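Local coordinates for TbpB (Actinobacillus pleuropneumoniae, PDB 3HOL), which probably acts as the lipoprotein part of the bacterial transferrin receptor, capturing host transferrin at the cell surface so that its iron can be acquired, at residues A[243-248]-A[262-267]; A[82-87]-A[237-242]; A[369-374]-A[410-415]. All coordinates share one frame; numbering follows the deposited sequence.

Contact 1: A[243-248]-A[262-267]; sequences AEEMAG and SAKHNG
The antiparallel beta hairpin of strands 245-251 and 257-265 sets Met246 opposite Ala263 as a hydrogen-bonded pair. Met246 N donates to Ala263 O at 3.0 Å, and Ala263 N returns the bond to Met246 O. Flanking them are the non-hydrogen-bonded pairs Glu245 with Lys264 and Ala247 with Ser262. One step further, His265 N reaches Glu244 O at 3.3 Å with an almost straight N-H...O angle of 170°. On one face of the sheet the small Ala263 side chain meets the methionine at CG, Met246 CG lying 4.2 Å from Ala263 CB, and Phe175 and Tyr122 complete this apolar patch.

The hairpin belongs to the first of the two TbpB beta barrels in the chain, probably that of the N lobe. At its start Glu244 and Glu245 both face Tyr239 of strand 231-239, a classic beta bulge. On the face that carries Glu245, the aliphatic part of Lys264 crosses the glutamate, with Lys264 CB 3.8 Å from Glu245 CG. A bend at the last torsion of the lysine, chi4 48°, swings NZ toward the neighbouring strand, where it donates to two waters. It stops 4.2 Å from Glu245 OE2, beyond a salt bridge; water 2 bridges the gap, and the carboxylate also accepts from Gln82 N and Tyr83 N.

Water 1 takes a bond of 2.8 Å from Lys264 NZ and gives its own protons to the carbonyl oxygens of Glu244 and His265; it also sits over the centre of one face of the imidazole. Ala243 O meets the edge of that ring, 3.4 Å from His265 CD2. ND1 of His265 accepts from Gly267 N at 2.8 Å in the ring plane, which, with the edge-to-face contact of Tyr122, probably limits rotation of the ring.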
ATOM      1  N   ALA A 243       0.411 -11.168  -2.126  1.00  7.76           N
ATOM      2  CA  ALA A 243       0.187 -10.877  -3.565  1.00  7.26           C
ATOM      3  C   ALA A 243      -0.594 -12.016  -4.286  1.00  8.41           C
ATOM      4  O   ALA A 243      -0.350 -12.328  -5.452  1.00  7.85           O
ATOM      5  CB  ALA A 243       1.530 -10.552  -4.280  1.00  7.37           C
ATOM      6  N   GLU A 244      -1.544 -12.614  -3.566  1.00  7.30           N
ATOM      7  CA  GLU A 244      -2.437 -13.600  -4.142  1.00  8.21           C
ATOM      8  C   GLU A 244      -3.184 -13.070  -5.386  1.00  7.28           C
ATOM      9  O   GLU A 244      -3.468 -13.828  -6.268  1.00  6.39           O
ATOM     10  CB  GLU A 244      -3.472 -14.040  -3.100  1.00  9.04           C
ATOM     11  CG  GLU A 244      -2.870 -14.886  -1.931  1.00 10.72           C
ATOM     12  CD  GLU A 244      -2.439 -14.094  -0.713  1.00 13.49           C
ATOM     13  OE1 GLU A 244      -2.064 -12.898  -0.768  1.00 10.17           O
ATOM     14  OE2 GLU A 244      -2.420 -14.703   0.356  1.00 11.52           O
ATOM     15  N   GLU A 245      -3.473 -11.769  -5.434  1.00  6.89           N
ATOM     16  CA  GLU A 245      -4.350 -11.204  -6.462  1.00  7.14           C
ATOM     17  C   GLU A 245      -3.772  -9.852  -6.902  1.00  7.15           C
ATOM     18  O   GLU A 245      -2.827  -9.318  -6.253  1.00  7.55           O
ATOM     19  CB  GLU A 245      -5.784 -11.033  -5.898  1.00  7.13           C
ATOM     20  CG  GLU A 245      -6.449 -12.432  -5.610  1.00  8.70           C
ATOM     21  CD  GLU A 245      -7.742 -12.322  -4.878  1.00  9.29           C
ATOM     22  OE1 GLU A 245      -8.328 -11.220  -4.800  1.00  7.77           O
ATOM     23  OE2 GLU A 245      -8.173 -13.340  -4.345  1.00  8.66           O
ATOM     24  N   MET A 246      -4.290  -9.325  -8.019  1.00  6.63           N
ATOM     25  CA  MET A 246      -3.796  -8.050  -8.541  1.00  6.23           C
ATOM     26  C   MET A 246      -4.960  -7.315  -9.197  1.00  6.03           C
ATOM     27  O   MET A 246      -5.935  -7.941  -9.657  1.00  6.45           O
ATOM     28  CB  MET A 246      -2.634  -8.267  -9.536  1.00  5.47           C
ATOM     29  CG  MET A 246      -3.056  -9.157 -10.728  1.00  9.37           C
ATOM     30  SD  MET A 246      -1.755  -9.291 -11.994  1.00 16.96           S
ATOM     31  CE  MET A 246      -1.989  -7.699 -12.914  1.00 16.93           C
ATOM     32  N   ALA A 247      -4.880  -5.984  -9.239  1.00  6.34           N
ATOM     33  CA  ALA A 247      -5.931  -5.194  -9.883  1.00  6.66           C
ATOM     34  C   ALA A 247      -5.285  -3.898 -10.330  1.00  6.86           C
ATOM     35  O   ALA A 247      -4.227  -3.490  -9.788  1.00  8.31           O
ATOM     36  CB  ALA A 247      -7.096  -4.930  -8.905  1.00  6.08           C
ATOM     37  N   GLY A 248      -5.862  -3.271 -11.336  1.00  6.77           N
ATOM     38  CA  GLY A 248      -5.306  -1.974 -11.781  1.00  7.21           C
ATOM     39  C   GLY A 248      -6.056  -1.367 -12.926  1.00  7.55           C
ATOM     40  O   GLY A 248      -7.188  -1.783 -13.249  1.00  6.80           O
ATOM     41  N   SER A 262      -8.756  -7.137 -12.981  1.00  7.43           N
ATOM     42  CA  SER A 262      -8.413  -7.849 -11.744  1.00  7.80           C
ATOM     43  C   SER A 262      -8.207  -9.342 -12.087  1.00  8.16           C
ATOM     44  O   SER A 262      -8.789  -9.872 -13.045  1.00  7.12           O
ATOM     45  CB  SER A 262      -9.539  -7.670 -10.700  1.00  8.78           C
ATOM     46  OG  SER A 262     -10.789  -8.123 -11.215  1.00  7.81           O
ATOM     47  N   ALA A 263      -7.364 -10.017 -11.305  1.00  9.12           N
ATOM     48  CA  ALA A 263      -6.956 -11.366 -11.630  1.00  7.94           C
ATOM     49  C   ALA A 263      -6.325 -12.001 -10.388  1.00  8.65           C
ATOM     50  O   ALA A 263      -5.938 -11.313  -9.470  1.00  6.61           O
ATOM     51  CB  ALA A 263      -5.946 -11.338 -12.771  1.00  8.69           C
ATOM     52  N   LYS A 264      -6.195 -13.325 -10.405  1.00  9.12           N
ATOM     53  CA  LYS A 264      -5.698 -14.085  -9.263  1.00  9.47           C
ATOM     54  C   LYS A 264      -4.770 -15.156  -9.808  1.00  9.60           C
ATOM     55  O   LYS A 264      -5.062 -15.710 -10.874  1.00  9.22           O
ATOM     56  CB  LYS A 264      -6.904 -14.732  -8.587  1.00 10.83           C
ATOM     57  CG  LYS A 264      -6.610 -15.850  -7.601  1.00 15.07           C
ATOM     58  CD  LYS A 264      -7.943 -16.455  -7.071  1.00 21.52           C
ATOM     59  CE  LYS A 264      -7.657 -17.588  -6.070  1.00 26.14           C
ATOM     60  NZ  LYS A 264      -6.627 -17.198  -5.038  1.00 26.47           N
ATOM     61  N   HIS A 265      -3.662 -15.433  -9.101  1.00 10.14           N
ATOM     62  CA  HIS A 265      -2.722 -16.429  -9.582  1.00 12.23           C
ATOM     63  C   HIS A 265      -3.141 -17.843  -9.113  1.00 13.69           C
ATOM     64  O   HIS A 265      -3.906 -18.005  -8.184  1.00 12.03           O
ATOM     65  CB  HIS A 265      -1.234 -16.111  -9.241  1.00 11.06           C
ATOM     66  CG  HIS A 265      -0.849 -16.354  -7.805  1.00 10.16           C
ATOM     67  ND1 HIS A 265      -0.752 -17.616  -7.253  1.00  9.38           N
ATOM     68  CD2 HIS A 265      -0.501 -15.492  -6.816  1.00 11.56           C
ATOM     69  CE1 HIS A 265      -0.387 -17.523  -5.989  1.00 10.79           C
ATOM     70  NE2 HIS A 265      -0.205 -16.244  -5.701  1.00 10.98           N
ATOM     71  N   ASN A 266      -2.626 -18.848  -9.801  1.00 16.39           N
ATOM     72  CA  ASN A 266      -3.006 -20.227  -9.526  1.00 19.65           C
ATOM     73  C   ASN A 266      -1.900 -20.985  -8.800  1.00 21.00           C
ATOM     74  O   ASN A 266      -1.840 -22.207  -8.918  1.00 21.88           O
ATOM     75  CB  ASN A 266      -3.364 -20.948 -10.841  1.00 19.79           C
ATOM     76  CG  ASN A 266      -2.188 -21.007 -11.827  1.00 25.61           C
ATOM     77  OD1 ASN A 266      -1.220 -20.206 -11.762  1.00 28.98           O
ATOM     78  ND2 ASN A 266      -2.266 -21.968 -12.761  1.00 30.33           N
ATOM     79  N   GLY A 267      -1.029 -20.284  -8.074  1.00 21.05           N
ATOM     80  CA  GLY A 267       0.101 -20.944  -7.381  1.00 23.58           C
ATOM     81  C   GLY A 267      -0.288 -21.625  -6.074  1.00 24.87           C
ATOM     82  O   GLY A 267      -1.269 -21.219  -5.420  1.00 23.77           O
TER
HETATM   83  O   HOH W   1      -3.946 -16.568  -5.658  1.00 12.15           O
HETATM   84  O   HOH W   2      -6.843 -15.318  -3.338  1.00 17.04           O

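Contact 2: A[82-87]-A[237-242]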
ATOM      1  N   GLN A  82     -10.659 -12.844  -3.305  1.00 11.19           N
ATOM      2  CA  GLN A  82     -10.739 -12.476  -1.883  1.00 11.56           C
ATOM      3  C   GLN A  82     -10.301 -11.050  -1.574  1.00 10.72           C
ATOM      4  O   GLN A  82     -10.685 -10.474  -0.547  1.00 11.28           O
ATOM      5  CB  GLN A  82      -9.869 -13.439  -1.050  1.00 12.29           C
ATOM      6  CG  GLN A  82     -10.268 -14.905  -1.171  1.00 15.34           C
ATOM      7  CD  GLN A  82      -9.330 -15.749  -0.370  1.00 23.87           C
ATOM      8  OE1 GLN A  82      -8.391 -16.316  -0.915  1.00 27.33           O
ATOM      9  NE2 GLN A  82      -9.524 -15.776   0.940  1.00 23.54           N
ATOM     10  N   TYR A  83      -9.493 -10.456  -2.436  1.00  8.05           N
ATOM     11  CA  TYR A  83      -8.829  -9.188  -2.066  1.00  7.21           C
ATOM     12  C   TYR A  83      -9.049  -8.099  -3.102  1.00  7.05           C
ATOM     13  O   TYR A  83      -8.701  -6.952  -2.832  1.00  8.09           O
ATOM     14  CB  TYR A  83      -7.300  -9.412  -1.940  1.00  5.66           C
ATOM     15  CG  TYR A  83      -6.986 -10.432  -0.879  1.00  8.49           C
ATOM     16  CD1 TYR A  83      -7.174 -10.113   0.479  1.00  7.94           C
ATOM     17  CD2 TYR A  83      -6.497 -11.702  -1.211  1.00  6.74           C
ATOM     18  CE1 TYR A  83      -6.901 -11.032   1.498  1.00 12.16           C
ATOM     19  CE2 TYR A  83      -6.200 -12.640  -0.206  1.00 10.88           C
ATOM     20  CZ  TYR A  83      -6.410 -12.296   1.158  1.00 13.35           C
ATOM     21  OH  TYR A  83      -6.134 -13.195   2.184  1.00 14.12           O
ATOM     22  N   VAL A  84      -9.552  -8.434  -4.294  1.00  6.74           N
ATOM     23  CA  VAL A  84      -9.711  -7.394  -5.331  1.00  6.08           C
ATOM     24  C   VAL A  84     -11.102  -7.460  -5.990  1.00  6.88           C
ATOM     25  O   VAL A  84     -11.778  -8.478  -5.901  1.00  7.19           O
ATOM     26  CB  VAL A  84      -8.603  -7.489  -6.430  1.00  6.48           C
ATOM     27  CG1 VAL A  84      -7.224  -7.400  -5.820  1.00  4.17           C
ATOM     28  CG2 VAL A  84      -8.724  -8.806  -7.288  1.00  8.08           C
ATOM     29  N   ARG A  85     -11.530  -6.385  -6.640  1.00  6.42           N
ATOM     30  CA  ARG A  85     -12.766  -6.438  -7.462  1.00  7.14           C
ATOM     31  C   ARG A  85     -12.685  -5.342  -8.501  1.00  6.81           C
ATOM     32  O   ARG A  85     -12.354  -4.198  -8.173  1.00  7.06           O
ATOM     33  CB  ARG A  85     -14.036  -6.196  -6.599  1.00  8.15           C
ATOM     34  CG  ARG A  85     -15.340  -6.329  -7.404  1.00  6.54           C
ATOM     35  CD  ARG A  85     -16.600  -6.181  -6.517  1.00  7.69           C
ATOM     36  NE  ARG A  85     -17.845  -6.469  -7.276  1.00  7.10           N
ATOM     37  CZ  ARG A  85     -19.059  -6.566  -6.729  1.00 12.21           C
ATOM     38  NH1 ARG A  85     -19.204  -6.448  -5.391  1.00  8.98           N
ATOM     39  NH2 ARG A  85     -20.124  -6.826  -7.509  1.00  9.90           N
ATOM     40  N   SER A  86     -13.000  -5.661  -9.743  1.00  6.78           N
ATOM     41  CA  SER A  86     -13.142  -4.627 -10.752  1.00  7.55           C
ATOM     42  C   SER A  86     -14.464  -4.872 -11.497  1.00  8.45           C
ATOM     43  O   SER A  86     -15.062  -5.973 -11.429  1.00  8.52           O
ATOM     44  CB  SER A  86     -11.927  -4.649 -11.694  1.00  8.00           C
ATOM     45  OG  SER A  86     -11.864  -5.920 -12.347  1.00  9.19           O
ATOM     46  N   GLY A  87     -14.965  -3.852 -12.180  1.00  9.06           N
ATOM     47  CA  GLY A  87     -16.232  -4.024 -12.924  1.00  8.28           C
ATOM     48  C   GLY A  87     -16.878  -2.694 -13.245  1.00  7.58           C
ATOM     49  O   GLY A  87     -16.188  -1.694 -13.501  1.00  6.56           O
ATOM     50  N   GLY A 237      -1.838  -2.723  -8.360  1.00  7.76           N
ATOM     51  CA  GLY A 237      -1.207  -3.242  -7.165  1.00  8.23           C
ATOM     52  C   GLY A 237      -1.459  -4.724  -6.977  1.00  8.30           C
ATOM     53  O   GLY A 237      -2.393  -5.297  -7.589  1.00  7.36           O
ATOM     54  N   PHE A 238      -0.601  -5.327  -6.153  1.00  7.34           N
ATOM     55  CA  PHE A 238      -0.822  -6.651  -5.634  1.00  8.01           C
ATOM     56  C   PHE A 238      -1.507  -6.535  -4.317  1.00  7.54           C
ATOM     57  O   PHE A 238      -1.146  -5.708  -3.505  1.00  7.92           O
ATOM     58  CB  PHE A 238       0.516  -7.374  -5.476  1.00  8.21           C
ATOM     59  CG  PHE A 238       1.207  -7.611  -6.794  1.00  9.01           C
ATOM     60  CD1 PHE A 238       0.731  -8.618  -7.663  1.00  7.75           C
ATOM     61  CD2 PHE A 238       2.294  -6.826  -7.174  1.00  8.52           C
ATOM     62  CE1 PHE A 238       1.356  -8.864  -8.878  1.00  7.50           C
ATOM     63  CE2 PHE A 238       2.924  -7.044  -8.419  1.00  7.47           C
ATOM     64  CZ  PHE A 238       2.439  -8.097  -9.267  1.00  6.41           C
ATOM     65  N   TYR A 239      -2.518  -7.370  -4.128  1.00  8.54           N
ATOM     66  CA  TYR A 239      -3.333  -7.333  -2.920  1.00  8.17           C
ATOM     67  C   TYR A 239      -3.446  -8.761  -2.345  1.00  8.61           C
ATOM     68  O   TYR A 239      -3.239  -9.746  -3.046  1.00  8.49           O
ATOM     69  CB  TYR A 239      -4.725  -6.827  -3.256  1.00  7.87           C
ATOM     70  CG  TYR A 239      -4.802  -5.406  -3.805  1.00  7.08           C
ATOM     71  CD1 TYR A 239      -5.107  -4.340  -2.966  1.00  6.89           C
ATOM     72  CD2 TYR A 239      -4.636  -5.150  -5.170  1.00  9.03           C
ATOM     73  CE1 TYR A 239      -5.226  -3.035  -3.455  1.00  9.73           C
ATOM     74  CE2 TYR A 239      -4.748  -3.833  -5.689  1.00  8.17           C
ATOM     75  CZ  TYR A 239      -5.061  -2.780  -4.810  1.00  8.94           C
ATOM     76  OH  TYR A 239      -5.195  -1.473  -5.259  1.00  6.91           O
ATOM     77  N   GLY A 240      -3.844  -8.882  -1.088  1.00  8.45           N
ATOM     78  CA  GLY A 240      -3.607 -10.139  -0.369  1.00  8.79           C
ATOM     79  C   GLY A 240      -2.249 -10.047   0.295  1.00  9.82           C
ATOM     80  O   GLY A 240      -1.306  -9.484  -0.291  1.00 10.26           O
ATOM     81  N   PRO A 241      -2.109 -10.619   1.510  1.00  9.53           N
ATOM     82  CA  PRO A 241      -0.848 -10.439   2.232  1.00  9.76           C
ATOM     83  C   PRO A 241       0.388 -10.904   1.468  1.00  9.18           C
ATOM     84  O   PRO A 241       1.447 -10.374   1.705  1.00  9.03           O
ATOM     85  CB  PRO A 241      -1.012 -11.332   3.483  1.00 10.34           C
ATOM     86  CG  PRO A 241      -2.519 -11.448   3.668  1.00 12.02           C
ATOM     87  CD  PRO A 241      -3.157 -11.287   2.324  1.00  9.26           C
ATOM     88  N   LYS A 242       0.221 -11.892   0.590  1.00  8.80           N
ATOM     89  CA  LYS A 242       1.299 -12.450  -0.216  1.00  9.15           C
ATOM     90  C   LYS A 242       1.093 -12.255  -1.733  1.00  8.09           C
ATOM     91  O   LYS A 242       1.544 -13.090  -2.541  1.00  8.08           O
ATOM     92  CB  LYS A 242       1.487 -13.934   0.111  1.00  9.58           C
ATOM     93  CG  LYS A 242       1.830 -14.202   1.559  1.00 13.82           C
ATOM     94  CD  LYS A 242       1.693 -15.688   1.786  1.00 18.20           C
ATOM     95  CE  LYS A 242       1.790 -16.016   3.263  1.00 24.93           C
ATOM     96  NZ  LYS A 242       3.174 -16.193   3.614  1.00 27.41           N
TER
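The phenol oxygen of Tyr239, whose ring carbons pack on Val84, is held by a hydrogen bond with Arg206 NH1 and a weak one with Leu28 O. With its polar end occupied there, the tyrosine offers the other end to strand 84-91: Val84 CG1 comes 3.5 Å from Tyr239 CD2, approaching the ring at a slant. This branched side chain also touches Ala247 and Ser262, so it fills the angle between the two segments and the neighbouring hairpin. Beside it, Tyr83 CB meets Tyr239 CB at 3.9 Å.

The ring of Tyr83 then lies along the turn that follows strand 231-239. Its CG stands anti to its own carbonyl carbon; this chi1 of -60° brings the ring over the turn, and its rotation about CB-CG presents a face to Gly240. The CA of Gly240 sits over the middle of the Tyr83 ring, 3.4 Å from the centroid and 12° off the normal, a CH-pi contact. Glycine suits the place twice: it has no side chain to hold the ring off, and it accepts a positive phi of 89°. Gln82 CB covers part of the opposite face. Further out, Pro241 crosses Tyr83 at about a right angle, its CD 3.5 Å from Tyr83 OH.

Strand 84-91 belongs to a separate five-stranded antiparallel sheet, probably this lobe's handle domain, seated here on the barrel. A polar tie comes through Glu245, which accepts from Gln82 N and Tyr83 N. Between the two segments themselves the contact is dispersion and CH-pi attraction, the latter probably helped by the amides flanking Gly240 CA, which make its hydrogens slightly positive.

Contact 3: A[369-374]-A[410-415]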
ATOM      1  N   LYS A 369      20.662  -7.916  -1.650  1.00 19.95           N
ATOM      2  CA  LYS A 369      21.512  -6.828  -1.164  1.00 20.60           C
ATOM      3  C   LYS A 369      21.899  -6.922   0.322  1.00 20.32           C
ATOM      4  O   LYS A 369      22.629  -6.061   0.827  1.00 21.11           O
ATOM      5  CB  LYS A 369      20.861  -5.465  -1.433  1.00 19.97           C
ATOM      6  CG  LYS A 369      20.545  -5.169  -2.894  1.00 22.81           C
ATOM      7  CD  LYS A 369      21.779  -5.305  -3.837  1.00 26.42           C
ATOM      8  CE  LYS A 369      21.580  -4.450  -5.111  1.00 28.60           C
ATOM      9  NZ  LYS A 369      20.519  -5.080  -5.983  1.00 30.17           N
ATOM     10  N   MET A 370      21.420  -7.937   1.036  1.00 19.92           N
ATOM     11  CA  MET A 370      21.796  -8.078   2.452  1.00 20.69           C
ATOM     12  C   MET A 370      23.280  -8.428   2.524  1.00 21.45           C
ATOM     13  O   MET A 370      23.726  -9.289   1.776  1.00 20.35           O
ATOM     14  CB  MET A 370      21.007  -9.191   3.151  1.00 20.12           C
ATOM     15  CG  MET A 370      19.525  -8.871   3.436  1.00 20.14           C
ATOM     16  SD  MET A 370      19.326  -7.483   4.550  1.00 19.73           S
ATOM     17  CE  MET A 370      20.009  -8.183   6.067  1.00 17.78           C
ATOM     18  N   PRO A 371      24.040  -7.763   3.408  1.00 22.88           N
ATOM     19  CA  PRO A 371      25.451  -8.130   3.536  1.00 24.59           C
ATOM     20  C   PRO A 371      25.579  -9.613   3.842  1.00 25.72           C
ATOM     21  O   PRO A 371      24.781 -10.149   4.592  1.00 27.23           O
ATOM     22  CB  PRO A 371      25.919  -7.285   4.741  1.00 24.53           C
ATOM     23  CG  PRO A 371      25.005  -6.123   4.761  1.00 24.61           C
ATOM     24  CD  PRO A 371      23.670  -6.680   4.343  1.00 22.81           C
ATOM     25  N   LYS A 372      26.563 -10.273   3.251  1.00 26.99           N
ATOM     26  CA  LYS A 372      26.804 -11.692   3.491  1.00 28.28           C
ATOM     27  C   LYS A 372      27.721 -11.947   4.695  1.00 28.41           C
ATOM     28  O   LYS A 372      27.861 -13.091   5.139  1.00 28.37           O
ATOM     29  CB  LYS A 372      27.355 -12.354   2.225  1.00 29.18           C
ATOM     30  CG  LYS A 372      26.303 -12.479   1.095  1.00 32.07           C
ATOM     31  CD  LYS A 372      26.954 -12.797  -0.229  1.00 35.41           C
ATOM     32  CE  LYS A 372      25.976 -12.658  -1.373  1.00 36.47           C
ATOM     33  NZ  LYS A 372      24.742 -13.467  -1.143  1.00 38.35           N
ATOM     34  N   GLY A 373      28.289 -10.868   5.239  1.00 28.34           N
ATOM     35  CA  GLY A 373      29.134 -10.924   6.435  1.00 28.57           C
ATOM     36  C   GLY A 373      29.439  -9.551   7.000  1.00 29.10           C
ATOM     37  O   GLY A 373      28.933  -8.522   6.503  1.00 28.10           O
ATOM     38  N   GLY A 374      30.278  -9.537   8.043  1.00 29.23           N
ATOM     39  CA  GLY A 374      30.673  -8.296   8.719  1.00 30.30           C
ATOM     40  C   GLY A 374      29.969  -8.121  10.056  1.00 30.68           C
ATOM     41  O   GLY A 374      28.931  -8.740  10.296  1.00 30.87           O
ATOM     42  N   VAL A 410      25.233  -6.294  15.362  1.00 23.95           N
ATOM     43  CA  VAL A 410      24.709  -7.094  14.276  1.00 24.72           C
ATOM     44  C   VAL A 410      25.872  -7.862  13.662  1.00 25.19           C
ATOM     45  O   VAL A 410      26.865  -7.276  13.212  1.00 25.08           O
ATOM     46  CB  VAL A 410      24.004  -6.201  13.197  1.00 24.75           C
ATOM     47  CG1 VAL A 410      23.705  -7.006  11.925  1.00 24.11           C
ATOM     48  CG2 VAL A 410      22.742  -5.563  13.765  1.00 25.85           C
ATOM     49  N   ASP A 411      25.717  -9.176  13.638  1.00 25.66           N
ATOM     50  CA  ASP A 411      26.711 -10.041  13.056  1.00 26.36           C
ATOM     51  C   ASP A 411      26.043 -10.715  11.854  1.00 26.04           C
ATOM     52  O   ASP A 411      25.333 -11.718  12.007  1.00 26.53           O
ATOM     53  CB  ASP A 411      27.154 -11.051  14.113  1.00 25.96           C
ATOM     54  CG  ASP A 411      28.118 -12.085  13.571  1.00 28.46           C
ATOM     55  OD1 ASP A 411      28.410 -12.031  12.356  1.00 26.37           O
ATOM     56  OD2 ASP A 411      28.576 -12.954  14.364  1.00 29.23           O
ATOM     57  N   PHE A 412      26.242 -10.148  10.668  1.00 25.78           N
ATOM     58  CA  PHE A 412      25.682 -10.754   9.434  1.00 26.61           C
ATOM     59  C   PHE A 412      26.257 -12.146   9.107  1.00 27.34           C
ATOM     60  O   PHE A 412      25.536 -13.032   8.601  1.00 27.23           O
ATOM     61  CB  PHE A 412      25.844  -9.815   8.236  1.00 25.35           C
ATOM     62  CG  PHE A 412      24.975  -8.580   8.308  1.00 25.43           C
ATOM     63  CD1 PHE A 412      23.582  -8.677   8.296  1.00 25.52           C
ATOM     64  CD2 PHE A 412      25.547  -7.317   8.371  1.00 25.18           C
ATOM     65  CE1 PHE A 412      22.780  -7.527   8.349  1.00 23.73           C
ATOM     66  CE2 PHE A 412      24.755  -6.169   8.436  1.00 25.15           C
ATOM     67  CZ  PHE A 412      23.370  -6.274   8.426  1.00 24.41           C
ATOM     68  N   GLY A 413      27.552 -12.328   9.388  1.00 27.75           N
ATOM     69  CA  GLY A 413      28.222 -13.620   9.163  1.00 27.58           C
ATOM     70  C   GLY A 413      27.529 -14.782   9.845  1.00 27.67           C
ATOM     71  O   GLY A 413      27.183 -15.791   9.197  1.00 28.01           O
ATOM     72  N   ASN A 414      27.304 -14.637  11.149  1.00 27.47           N
ATOM     73  CA  ASN A 414      26.645 -15.680  11.930  1.00 27.89           C
ATOM     74  C   ASN A 414      25.130 -15.497  12.090  1.00 27.98           C
ATOM     75  O   ASN A 414      24.487 -16.271  12.827  1.00 27.95           O
ATOM     76  CB  ASN A 414      27.324 -15.815  13.293  1.00 28.07           C
ATOM     77  CG  ASN A 414      28.799 -16.131  13.159  1.00 29.45           C
ATOM     78  OD1 ASN A 414      29.665 -15.290  13.441  1.00 31.75           O
ATOM     79  ND2 ASN A 414      29.092 -17.323  12.667  1.00 29.86           N
ATOM     80  N   LYS A 415      24.573 -14.492  11.405  1.00 26.85           N
ATOM     81  CA  LYS A 415      23.119 -14.264  11.385  1.00 27.02           C
ATOM     82  C   LYS A 415      22.583 -13.909  12.786  1.00 25.51           C
ATOM     83  O   LYS A 415      21.537 -14.391  13.200  1.00 25.68           O
ATOM     84  CB  LYS A 415      22.374 -15.496  10.827  1.00 26.80           C
ATOM     85  CG  LYS A 415      22.016 -15.470   9.342  1.00 30.39           C
ATOM     86  CD  LYS A 415      23.245 -15.406   8.447  1.00 34.99           C
ATOM     87  CE  LYS A 415      22.881 -15.362   6.957  1.00 35.98           C
ATOM     88  NZ  LYS A 415      24.167 -15.340   6.213  1.00 40.05           N
TER
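Met370 begins the contact with its terminal methyl, CE lying 3.6 Å from Phe412 CE1. Its flexible chain folds at both chi2 (-62°) and chi3 (-67°), and this carries the methyl to the ring. Pro371 follows over one ring face: its CG is 3.9 Å from the centroid of Phe412 and 21° off the normal, a CH-pi contact, while Val410 CG1 covers the centre of the opposite face. The side chain of Lys372 sets out away from 410-415 and meets none of it closely; its exposed place suits a charged residue. Gly373 CA approaches Gly413 N to 3.6 Å. Gly374, at a positive phi that glycine tolerates well, accepts at its O a hydrogen bond of 3.1 Å from Phe412 N; the donor lies almost in line with the C=O, but its N-H meets the oxygen at a bent angle. Within the turn at 411-414, Asp411 OD1 accepts from Asn414 N, which comes from above the carboxylate plane, an Asx motif.

That turn joins strands 405-411 and 416-421 of the C-terminal barrel, and residues 369-374 lead into strand 375-387, which pairs with 405-411. Phe412 also packs on Tyr378, Ile437 and Phe476, whereas Met370 and Pro371 rest on Ala481.

In the fold
Contacts 1 and 2 form one neighbourhood, their centres 6 Å apart, because strands 231-239 and 245-251 are neighbours in the same barrel sheet. Segment 82-87 of contact 2 also touches contact 1: Ser86 OG lies 2.7 Å from Ser262 OG, and Gln82 N 2.7 Å from Glu245 OE2, both probable hydrogen bonds. Contact 1 thus belongs to the barrel wall, and contact 2 fastens the adjoining sheet to it. Contact 3 stands apart in the second barrel, its centre 34 Å from that of contact 1 and nearest atoms about 19 Å away; from contact 2 the nearest atoms are about 18 Å. This is consistent with two lobes, each with a barrel and probably a handle.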